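LIP (Serratia marcescens, PDB 4A1R) is a membrane-bound lipoprotein component of the type VI secretion system, a beta-sandwich of the TssJ family that probably helps build the envelope-spanning part of the machine. Local coordinates at residues Arg9-Asp15 with Gly78-Gln84; Gln19-Ala23 with Glu97-Leu101; Val35-Ser40 with Leu60-Asp66; Ala89-Ile95 with Trp106-Leu112. All blocks are in the same frame, centred on the assembly; numbering follows the deposited sequence. Where two conformers were deposited one is given.

Interaction 1: Arg9-Asp15 with Gly78-Gln84; sequences RYSLVFD and GKKLGGQ
The ring of Y10 lies with one face over the backbone of G83, whose N sits 3.7 Å above the ring plane and off toward the rim. With CG between the backbone N and the carbonyl carbon (chi1 65°), the ring folds back over the neighbouring strand. Y10 OH donates to a water, 2.6 Å from it, which in turn donates to Q84 O. At one end of the strand pair R9 reaches across, and in one of its two conformers the guanidinium lies over G83 O. Strands 9-16 and 79-84 form an antiparallel ladder at one edge of a beta-sandwich sheet; Y10 N binds G83 O at 2.9 Å and L12 N binds L81 O at 2.8 Å. Y10, L12, F14 and L81 turn inward to strands of the second sheet, F14 also meeting F70 edge-to-face. On the face of S11 and V13, K80 runs past both, CE being 3.7 Å from V13 CG2, and a water joins K80 NZ to S11 OG. The ladder's other end is a G1 bulge, where G78 and K79 both face F14 and G78 N donates to D15 OD1 at 2.8 Å.

Interaction 2: Gln19-Ala23 with Glu97-Leu101; sequences QVNAA and EYQNL
N21 and Q99 meet where the tight part of this contact lies: the amide oxygen N21 OD1 takes the backbone N-H of Q99 at 2.9 Å, with an N-H...O angle of 173° and the donor in the carbonyl plane. CG of N21 stands opposite the backbone N (chi1 -167°), which carries the amide across to the other loop. The same oxygen accepts from a water 2.8 Å away, and that water accepts from N100 N at 3.2 Å, so a single carbonyl serves two successive residues of the loop. ND2 of N21 donates to A29 O, and these bonds together fix which way round the amide sits. The Q99 side chain crosses that of N21 at about a right angle, its CG 3.6 Å from N21 OD1; the amide planes are 83° apart. On the other side of N21, V20 CG2 packs 3.7 Å from Y98 CE1, while Y98 OH donates to G138 O. Both segments are irregular connections at one end of the beta-sandwich, the first leading from strand 9-16 to strand 31-38 and the second joining strands 91-96 and 107-111 of a hairpin. Toward solvent the fit loosens: exposed Q99 and N100 meet A23 without a direct hydrogen bond between them. N100 OD1 comes 3.3 Å from A23 CB, and Q99 OE1 lies 4.0 Å from that same methyl.

Interaction 3: Val35-Ser40 with Leu60-Asp66; sequences VLLLRS and LGNSLLD
A classic beta bulge joins strand 31-38 to strand 64-72, with L65 and D66 both facing L37. L37 O accepts from L65 N at 2.7 Å and from D66 N at 3.2 Å, both donors arriving from the same face of its plane; L37 N returns a bond to D66 O. Beyond the bulge R39 N binds S63 O at 2.8 Å. The R39 side chain bends along the turn, and NE donates to N62 O at 2.7 Å, a bent bond with the acceptor 29° out of the guanidinium plane. L65 CD2 sits 3.5 Å above the centre of one guanidinium face, while NH1 forms a salt bridge with D88. S63 OG, placed between the backbone N and the carbonyl carbon (chi1 82°), turns back to L60 O, which also accepts S63 N, and a water links that hydroxyl to S40 O. On the face of L36 and L38, the methyls L36 CD2 and L60 CD1 meet at 3.6 Å, their side chains crossing at about a right angle, and F44 of helix 42-46 packs against L36, L38 and L60. The arrangement is a helix-to-strand turn feeding a bulged antiparallel edge strand of the sandwich.

Interaction 4: Ala89-Ile95 with Trp106-Leu112; sequences ARYIGVI and WRISLPL
A first torsion of -76° sets CG of L112 opposite its carbonyl carbon and lays the side chain along R90 and Y91, L112 CD1 lying 3.7 Å from Y91 N and also touching the methyl of A89 and CD1 of I92. On the other face, chi1 of -67° in Y91 carries its ring alongside P111 and S109: Y91 CE1 is 3.8 Å from P111 CB, and CD1 lies 3.3 Å from S109 OG, a hydroxyl hydrogen-bonded to D41. V94 and I108 run side by side, pointing the same way into the sandwich, with V94 CB 3.8 Å from I108 CG1. I92, V94 and L110 reach L12 of the opposing sheet on this face.

The backbones are held in antiparallel register by pairs of bonds between I92 and L110 and between V94 and I108, V94 N meeting I108 O at 2.7 Å. One further bond, from L112 N to R90 O at 2.8 Å, comes in above the carbonyl plane, 46° out of it; R90 O also accepts from a water that bridges to L112 O, so two donors grip it. At the far end one face of the R107 guanidinium is met by W106 CH2, 3.4 Å above its centre, and R107 NH1 donates to F44 O and A47 O. W106 meets F49 edge-to-face. R90 and Y91 both face L38, a classic bulge toward the adjoining strand, and the whole is a beta hairpin whose second strand forms one edge of an antiparallel sandwich sheet.

Interactions 3 and 4 share one antiparallel sheet and lie closest, their centres about 9 Å apart; L36 N probably bonds to G93 O at 2.8 Å, and L38 O to R90 N at 2.9 Å. Interaction 1 belongs to the opposing sheet and closes the sandwich over both. L12 is central to this: its CD1 lies 3.7 Å from V94 CG2 and 4.0 Å from V35 CG2, while CD2 meets L110. Interaction 2 stands apart at one end, its centre about 20 Å from that of interaction 4, yet L101 CD2 packs 3.6 Å from W106 CD1. It does not touch interaction 3, the nearest atoms being about 8 Å apart.

Interaction 1: Arg9-Asp15 with Gly78-Gln84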
# COMPACT_ATOMS: atom_id res chain seq x y z
N ARG A 9 -11.83 2.81 -8.79
CA ARG A 9 -10.45 3.23 -8.51
C ARG A 9 -10.15 3.44 -7.04
O ARG A 9 -11.06 3.47 -6.19
CB ARG A 9 -9.98 4.39 -9.40
CG ARG A 9 -10.88 5.59 -9.57
CD ARG A 9 -10.34 6.52 -10.67
NE ARG A 9 -8.94 6.96 -10.45
CZ ARG A 9 -7.86 6.51 -11.10
NH1 ARG A 9 -7.96 5.62 -12.07
NH2 ARG A 9 -6.67 6.98 -10.79
N TYR A 10 -8.85 3.54 -6.72
CA TYR A 10 -8.42 3.71 -5.32
C TYR A 10 -7.33 4.75 -5.27
O TYR A 10 -6.67 5.04 -6.29
CB TYR A 10 -7.90 2.38 -4.73
CG TYR A 10 -6.64 1.90 -5.43
CD1 TYR A 10 -6.75 1.09 -6.56
CD2 TYR A 10 -5.36 2.26 -4.99
CE1 TYR A 10 -5.63 0.68 -7.26
CE2 TYR A 10 -4.22 1.85 -5.68
CZ TYR A 10 -4.37 1.04 -6.82
OH TYR A 10 -3.31 0.55 -7.55
N SER A 11 -7.10 5.32 -4.09
CA SER A 11 -5.87 6.07 -3.87
C SER A 11 -5.45 6.09 -2.41
O SER A 11 -6.29 5.93 -1.49
CB SER A 11 -5.97 7.48 -4.42
OG SER A 11 -6.70 8.29 -3.56
N LEU A 12 -4.15 6.24 -2.22
CA LEU A 12 -3.53 6.28 -0.90
C LEU A 12 -2.79 7.57 -0.79
O LEU A 12 -2.05 7.97 -1.72
CB LEU A 12 -2.53 5.12 -0.78
CG LEU A 12 -3.08 3.70 -0.90
CD1 LEU A 12 -2.01 2.63 -0.71
CD2 LEU A 12 -4.16 3.49 0.15
N VAL A 13 -2.95 8.24 0.35
CA VAL A 13 -2.25 9.48 0.56
C VAL A 13 -1.21 9.25 1.66
O VAL A 13 -1.56 8.79 2.75
CB VAL A 13 -3.19 10.59 1.04
CG1 VAL A 13 -2.43 11.91 1.05
CG2 VAL A 13 -4.41 10.71 0.15
N PHE A 14 0.05 9.60 1.40
CA PHE A 14 1.17 9.21 2.28
C PHE A 14 1.76 10.43 2.95
O PHE A 14 1.94 11.48 2.31
CB PHE A 14 2.27 8.43 1.52
CG PHE A 14 1.88 7.04 1.14
CD1 PHE A 14 1.16 6.79 -0.03
CD2 PHE A 14 2.24 5.97 1.96
CE1 PHE A 14 0.79 5.50 -0.38
CE2 PHE A 14 1.87 4.68 1.62
CZ PHE A 14 1.17 4.44 0.44
N ASP A 15 1.98 10.29 4.26
CA ASP A 15 2.82 11.17 5.06
C ASP A 15 4.02 10.33 5.54
O ASP A 15 3.85 9.14 5.86
CB ASP A 15 2.07 11.66 6.32
CG ASP A 15 1.00 12.70 6.04
OD1 ASP A 15 0.72 13.01 4.85
OD2 ASP A 15 0.45 13.24 7.02
N GLY A 78 1.00 14.32 2.43
CA GLY A 78 -0.04 14.37 1.38
C GLY A 78 0.35 13.90 0.00
O GLY A 78 -0.22 14.34 -1.01
N LYS A 79 1.30 12.98 -0.07
CA LYS A 79 1.73 12.49 -1.36
C LYS A 79 0.77 11.38 -1.76
O LYS A 79 0.60 10.41 -1.01
CB LYS A 79 3.17 11.98 -1.28
CG LYS A 79 3.66 11.31 -2.56
CD LYS A 79 5.16 11.16 -2.55
CE LYS A 79 5.77 11.95 -3.70
NZ LYS A 79 7.25 12.01 -3.64
N LYS A 80 0.16 11.53 -2.95
CA LYS A 80 -0.93 10.66 -3.38
C LYS A 80 -0.53 9.72 -4.50
O LYS A 80 0.08 10.14 -5.50
CB LYS A 80 -2.16 11.51 -3.83
CG LYS A 80 -3.35 10.64 -4.26
CD LYS A 80 -4.61 11.47 -4.48
CE LYS A 80 -5.17 12.06 -3.18
NZ LYS A 80 -6.42 12.85 -3.48
N LEU A 81 -0.86 8.45 -4.34
CA LEU A 81 -0.71 7.51 -5.41
C LEU A 81 -2.00 6.73 -5.54
O LEU A 81 -2.53 6.23 -4.55
CB LEU A 81 0.46 6.55 -5.16
CG LEU A 81 0.87 5.65 -6.34
CD1 LEU A 81 1.61 6.46 -7.39
CD2 LEU A 81 1.71 4.47 -5.87
N GLY A 82 -2.52 6.63 -6.75
CA GLY A 82 -3.73 5.86 -6.98
C GLY A 82 -3.73 5.16 -8.31
O GLY A 82 -2.82 5.37 -9.13
N GLY A 83 -4.75 4.33 -8.54
CA GLY A 83 -4.87 3.64 -9.81
C GLY A 83 -6.27 3.05 -9.92
O GLY A 83 -7.12 3.29 -9.07
N GLN A 84 -6.47 2.27 -10.97
CA GLN A 84 -7.74 1.59 -11.21
C GLN A 84 -7.71 0.30 -10.48
O GLN A 84 -6.68 -0.40 -10.43
CB GLN A 84 -7.96 1.31 -12.70
CG GLN A 84 -8.23 2.57 -13.50
CD GLN A 84 -8.59 2.26 -14.94
OE1 GLN A 84 -9.42 2.94 -15.53
NE2 GLN A 84 -7.97 1.24 -15.51
O HOH W 1 -3.85 0.01 -10.06
O HOH W 2 -7.93 10.75 -4.28

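Interaction 2: Gln19-Ala23 with Glu97-Leu101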
# COMPACT_ATOMS: atom_id res chain seq x y z
N GLN A 19 11.68 11.79 10.80
CA GLN A 19 12.77 10.90 11.21
C GLN A 19 12.72 9.53 10.56
O GLN A 19 13.42 8.61 11.01
CB GLN A 19 12.80 10.70 12.73
CG GLN A 19 13.06 11.96 13.55
CD GLN A 19 14.21 12.80 13.03
OE1 GLN A 19 15.30 12.30 12.73
NE2 GLN A 19 13.98 14.11 12.93
N VAL A 20 11.87 9.36 9.55
CA VAL A 20 11.67 8.04 8.98
C VAL A 20 13.00 7.59 8.36
O VAL A 20 13.75 8.39 7.77
CB VAL A 20 10.52 8.02 7.92
CG1 VAL A 20 11.01 8.57 6.59
CG2 VAL A 20 9.92 6.62 7.76
N ASN A 21 13.30 6.32 8.57
CA ASN A 21 14.30 5.63 7.77
C ASN A 21 15.68 6.22 7.92
O ASN A 21 16.37 6.46 6.92
CB ASN A 21 13.88 5.69 6.30
CG ASN A 21 14.68 4.74 5.44
OD1 ASN A 21 14.99 3.62 5.86
ND2 ASN A 21 14.97 5.16 4.21
N ALA A 22 16.07 6.44 9.16
CA ALA A 22 17.39 6.90 9.50
C ALA A 22 18.03 5.76 10.28
O ALA A 22 17.57 5.38 11.36
CB ALA A 22 17.33 8.15 10.35
N ALA A 23 19.06 5.18 9.67
CA ALA A 23 19.90 4.20 10.33
C ALA A 23 20.57 4.81 11.58
O ALA A 23 20.59 6.04 11.76
CB ALA A 23 20.95 3.70 9.34
N GLU A 97 10.43 0.13 1.83
CA GLU A 97 11.76 -0.52 1.84
C GLU A 97 12.71 0.22 2.81
O GLU A 97 13.65 0.93 2.40
CB GLU A 97 12.34 -0.61 0.42
CG GLU A 97 11.40 -1.35 -0.56
CD GLU A 97 12.05 -1.76 -1.89
OE1 GLU A 97 13.20 -1.36 -2.16
OE2 GLU A 97 11.38 -2.49 -2.67
N TYR A 98 12.42 0.11 4.11
CA TYR A 98 13.30 0.68 5.14
C TYR A 98 14.72 0.11 5.00
O TYR A 98 14.88 -1.09 4.75
CB TYR A 98 12.79 0.30 6.54
CG TYR A 98 11.52 1.02 6.95
CD1 TYR A 98 11.57 2.27 7.58
CD2 TYR A 98 10.27 0.46 6.70
CE1 TYR A 98 10.41 2.92 7.97
CE2 TYR A 98 9.11 1.11 7.07
CZ TYR A 98 9.18 2.35 7.70
OH TYR A 98 8.02 3.01 8.07
N GLN A 99 15.72 0.93 5.26
CA GLN A 99 17.14 0.43 5.27
C GLN A 99 17.46 -0.52 6.43
O GLN A 99 18.40 -1.34 6.35
CB GLN A 99 18.14 1.58 5.34
CG GLN A 99 18.04 2.65 4.27
CD GLN A 99 19.12 3.70 4.49
OE1 GLN A 99 19.91 3.59 5.43
NE2 GLN A 99 19.18 4.68 3.61
N ASN A 100 16.71 -0.40 7.52
CA ASN A 100 16.89 -1.27 8.67
C ASN A 100 15.59 -1.96 8.95
O ASN A 100 14.76 -1.45 9.70
CB ASN A 100 17.29 -0.45 9.90
CG ASN A 100 18.76 -0.13 9.93
OD1 ASN A 100 19.17 1.00 9.67
ND2 ASN A 100 19.56 -1.14 10.20
N LEU A 101 15.41 -3.12 8.33
CA LEU A 101 14.14 -3.81 8.30
C LEU A 101 13.67 -4.35 9.66
O LEU A 101 12.47 -4.46 9.92
CB LEU A 101 14.27 -4.99 7.36
CG LEU A 101 13.99 -4.85 5.88
CD1 LEU A 101 14.04 -6.27 5.37
CD2 LEU A 101 12.64 -4.21 5.58
O HOH W 3 15.26 2.31 8.34

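Interaction 3: Val35-Ser40 with Leu60-Asp66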
# COMPACT_ATOMS: atom_id res chain seq x y z
N VAL A 35 3.10 -0.30 -4.08
CA VAL A 35 1.67 -0.48 -3.86
C VAL A 35 1.28 -1.56 -4.83
O VAL A 35 1.54 -1.43 -6.03
CB VAL A 35 0.85 0.82 -4.08
CG1 VAL A 35 -0.65 0.52 -4.05
CG2 VAL A 35 1.18 1.86 -3.03
N LEU A 36 0.70 -2.64 -4.31
CA LEU A 36 0.38 -3.78 -5.13
C LEU A 36 -1.13 -4.05 -5.10
O LEU A 36 -1.75 -4.08 -4.05
CB LEU A 36 1.16 -5.02 -4.65
CG LEU A 36 2.70 -5.06 -4.79
CD1 LEU A 36 3.39 -4.05 -3.90
CD2 LEU A 36 3.20 -6.44 -4.39
N LEU A 37 -1.72 -4.25 -6.28
CA LEU A 37 -3.09 -4.69 -6.34
C LEU A 37 -3.14 -6.21 -6.32
O LEU A 37 -2.49 -6.89 -7.14
CB LEU A 37 -3.76 -4.11 -7.60
CG LEU A 37 -5.26 -4.29 -7.68
CD1 LEU A 37 -5.95 -3.31 -6.73
CD2 LEU A 37 -5.70 -4.05 -9.12
N LEU A 38 -3.90 -6.75 -5.36
CA LEU A 38 -3.87 -8.17 -5.07
C LEU A 38 -5.24 -8.84 -5.11
O LEU A 38 -6.23 -8.29 -4.61
CB LEU A 38 -3.26 -8.41 -3.66
CG LEU A 38 -1.86 -7.85 -3.37
CD1 LEU A 38 -1.59 -7.92 -1.87
CD2 LEU A 38 -0.74 -8.54 -4.15
N ARG A 39 -5.24 -10.03 -5.70
CA ARG A 39 -6.38 -10.95 -5.69
C ARG A 39 -6.61 -11.49 -4.30
O ARG A 39 -7.74 -11.82 -3.93
CB ARG A 39 -6.10 -12.15 -6.59
CG ARG A 39 -6.43 -11.95 -8.05
CD ARG A 39 -6.75 -13.28 -8.70
NE ARG A 39 -6.03 -13.43 -9.96
CZ ARG A 39 -6.47 -12.98 -11.14
NH1 ARG A 39 -7.63 -12.35 -11.24
NH2 ARG A 39 -5.73 -13.15 -12.22
N SER A 40 -5.51 -11.64 -3.56
CA SER A 40 -5.53 -12.16 -2.21
C SER A 40 -4.22 -11.74 -1.54
O SER A 40 -3.25 -11.43 -2.23
CB SER A 40 -5.63 -13.68 -2.24
OG SER A 40 -4.82 -14.20 -3.27
N LEU A 60 4.38 -13.99 -6.03
CA LEU A 60 2.93 -13.82 -5.81
C LEU A 60 2.03 -14.52 -6.83
O LEU A 60 0.86 -14.81 -6.52
CB LEU A 60 2.54 -12.34 -5.69
CG LEU A 60 3.29 -11.54 -4.62
CD1 LEU A 60 2.98 -10.06 -4.78
CD2 LEU A 60 2.97 -12.01 -3.22
N GLY A 61 2.56 -14.77 -8.03
CA GLY A 61 1.81 -15.43 -9.10
C GLY A 61 0.52 -14.73 -9.47
O GLY A 61 0.48 -13.51 -9.66
N ASN A 62 -0.54 -15.53 -9.54
CA ASN A 62 -1.87 -15.09 -9.94
C ASN A 62 -2.45 -14.13 -8.93
O ASN A 62 -3.42 -13.42 -9.22
CB ASN A 62 -2.80 -16.30 -10.10
CG ASN A 62 -2.42 -17.20 -11.27
OD1 ASN A 62 -2.59 -16.84 -12.43
ND2 ASN A 62 -1.92 -18.39 -10.95
N SER A 63 -1.86 -14.09 -7.73
CA SER A 63 -2.37 -13.18 -6.71
C SER A 63 -2.03 -11.71 -7.00
O SER A 63 -2.71 -10.83 -6.51
CB SER A 63 -1.99 -13.59 -5.28
OG SER A 63 -0.68 -13.17 -4.93
N LEU A 64 -1.03 -11.47 -7.85
CA LEU A 64 -0.65 -10.11 -8.16
C LEU A 64 -1.31 -9.58 -9.44
O LEU A 64 -1.03 -10.02 -10.55
CB LEU A 64 0.88 -9.96 -8.20
CG LEU A 64 1.45 -8.59 -8.60
CD1 LEU A 64 1.18 -7.51 -7.57
CD2 LEU A 64 2.94 -8.67 -8.95
N LEU A 65 -2.19 -8.62 -9.24
CA LEU A 65 -2.88 -7.97 -10.35
C LEU A 65 -2.08 -6.83 -10.93
O LEU A 65 -1.95 -6.72 -12.14
CB LEU A 65 -4.25 -7.47 -9.89
CG LEU A 65 -5.22 -8.56 -9.43
CD1 LEU A 65 -6.61 -7.97 -9.22
CD2 LEU A 65 -5.25 -9.73 -10.41
N ASP A 66 -1.56 -5.96 -10.07
CA ASP A 66 -0.95 -4.72 -10.56
C ASP A 66 0.06 -4.24 -9.52
O ASP A 66 -0.12 -4.56 -8.36
CB ASP A 66 -2.04 -3.65 -10.73
CG ASP A 66 -1.71 -2.63 -11.78
OD1 ASP A 66 -0.64 -2.75 -12.42
OD2 ASP A 66 -2.54 -1.71 -11.98
O HOH W 4 -0.82 -12.39 -2.11

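Interaction 4: Ala89-Ile95 with Trp106-Leu112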
# COMPACT_ATOMS: atom_id res chain seq x y z
N ALA A 89 -10.04 -7.66 -7.54
CA ALA A 89 -9.11 -7.11 -6.57
C ALA A 89 -9.74 -7.20 -5.18
O ALA A 89 -10.85 -6.75 -4.98
CB ALA A 89 -8.78 -5.69 -6.92
N ARG A 90 -9.02 -7.79 -4.22
CA ARG A 90 -9.53 -7.89 -2.83
C ARG A 90 -8.66 -7.18 -1.78
O ARG A 90 -9.10 -6.90 -0.65
CB ARG A 90 -9.74 -9.36 -2.46
CG ARG A 90 -10.80 -10.08 -3.29
CD ARG A 90 -12.16 -9.41 -3.16
NE ARG A 90 -13.19 -10.09 -3.95
CZ ARG A 90 -13.49 -9.84 -5.23
NH1 ARG A 90 -12.83 -8.91 -5.91
NH2 ARG A 90 -14.44 -10.52 -5.84
N TYR A 91 -7.42 -6.90 -2.13
CA TYR A 91 -6.50 -6.24 -1.17
C TYR A 91 -5.56 -5.27 -1.90
O TYR A 91 -5.21 -5.51 -3.04
CB TYR A 91 -5.65 -7.29 -0.45
CG TYR A 91 -6.42 -8.22 0.49
CD1 TYR A 91 -6.70 -7.85 1.80
CD2 TYR A 91 -6.84 -9.48 0.06
CE1 TYR A 91 -7.40 -8.69 2.65
CE2 TYR A 91 -7.53 -10.34 0.90
CZ TYR A 91 -7.81 -9.93 2.19
OH TYR A 91 -8.50 -10.76 3.05
N ILE A 92 -5.20 -4.18 -1.22
CA ILE A 92 -4.03 -3.33 -1.60
C ILE A 92 -2.87 -3.65 -0.63
O ILE A 92 -2.99 -3.43 0.58
CB ILE A 92 -4.37 -1.81 -1.55
CG1 ILE A 92 -5.56 -1.47 -2.44
CG2 ILE A 92 -3.17 -0.93 -1.88
CD1 ILE A 92 -5.46 -1.93 -3.88
N GLY A 93 -1.76 -4.17 -1.16
CA GLY A 93 -0.56 -4.41 -0.33
C GLY A 93 0.37 -3.20 -0.41
O GLY A 93 0.52 -2.60 -1.48
N VAL A 94 0.98 -2.82 0.70
CA VAL A 94 1.89 -1.67 0.68
C VAL A 94 3.18 -2.16 1.32
O VAL A 94 3.14 -2.84 2.36
CB VAL A 94 1.34 -0.42 1.43
CG1 VAL A 94 2.25 0.79 1.21
CG2 VAL A 94 -0.08 -0.09 0.99
N ILE A 95 4.31 -1.87 0.66
CA ILE A 95 5.66 -2.25 1.11
C ILE A 95 6.47 -0.96 1.26
O ILE A 95 6.42 -0.08 0.39
CB ILE A 95 6.38 -3.18 0.07
CG1 ILE A 95 5.62 -4.48 -0.13
CG2 ILE A 95 7.84 -3.48 0.49
CD1 ILE A 95 6.12 -5.36 -1.26
N TRP A 106 7.14 -3.13 7.71
CA TRP A 106 7.52 -2.76 6.34
C TRP A 106 6.51 -3.19 5.32
O TRP A 106 6.64 -2.85 4.13
CB TRP A 106 8.91 -3.32 5.99
CG TRP A 106 9.10 -4.81 6.18
CD1 TRP A 106 9.71 -5.43 7.27
CD2 TRP A 106 8.76 -5.92 5.26
NE1 TRP A 106 9.76 -6.78 7.10
CE2 TRP A 106 9.20 -7.14 5.93
CE3 TRP A 106 8.17 -6.01 3.99
CZ2 TRP A 106 9.04 -8.40 5.34
CZ3 TRP A 106 8.00 -7.28 3.42
CH2 TRP A 106 8.41 -8.45 4.09
N ARG A 107 5.52 -3.97 5.74
CA ARG A 107 4.40 -4.38 4.84
C ARG A 107 3.04 -4.27 5.54
O ARG A 107 2.91 -4.65 6.74
CB ARG A 107 4.65 -5.80 4.35
CG ARG A 107 3.48 -6.75 4.24
CD ARG A 107 3.94 -8.19 3.96
NE ARG A 107 4.66 -8.79 5.09
CZ ARG A 107 5.40 -9.90 5.01
NH1 ARG A 107 5.52 -10.57 3.86
NH2 ARG A 107 6.03 -10.34 6.10
N ILE A 108 2.04 -3.75 4.82
CA ILE A 108 0.65 -3.82 5.29
C ILE A 108 -0.26 -4.25 4.15
O ILE A 108 0.04 -4.02 2.96
CB ILE A 108 0.13 -2.50 5.93
CG1 ILE A 108 0.03 -1.36 4.89
CG2 ILE A 108 0.88 -2.11 7.22
CD1 ILE A 108 -0.48 -0.03 5.42
N SER A 109 -1.35 -4.91 4.50
CA SER A 109 -2.41 -5.31 3.56
C SER A 109 -3.70 -4.61 3.95
O SER A 109 -4.12 -4.67 5.11
CB SER A 109 -2.62 -6.81 3.64
OG SER A 109 -3.54 -7.22 2.64
N LEU A 110 -4.32 -3.94 3.00
CA LEU A 110 -5.59 -3.28 3.24
C LEU A 110 -6.70 -3.98 2.45
O LEU A 110 -6.65 -4.01 1.21
CB LEU A 110 -5.51 -1.82 2.83
CG LEU A 110 -4.40 -0.97 3.43
CD1 LEU A 110 -4.30 0.31 2.62
CD2 LEU A 110 -4.60 -0.68 4.92
N PRO A 111 -7.71 -4.55 3.15
CA PRO A 111 -8.82 -5.19 2.46
C PRO A 111 -9.67 -4.16 1.74
O PRO A 111 -10.03 -3.12 2.31
CB PRO A 111 -9.64 -5.83 3.61
CG PRO A 111 -8.73 -5.83 4.80
CD PRO A 111 -7.88 -4.60 4.62
N LEU A 112 -9.97 -4.46 0.48
CA LEU A 112 -10.93 -3.71 -0.29
C LEU A 112 -12.34 -4.17 0.07
O LEU A 112 -12.54 -5.30 0.50
CB LEU A 112 -10.69 -3.94 -1.77
CG LEU A 112 -9.48 -3.15 -2.26
CD1 LEU A 112 -8.83 -3.80 -3.48
CD2 LEU A 112 -9.86 -1.73 -2.60
O HOH W 5 -11.39 -7.52 1.17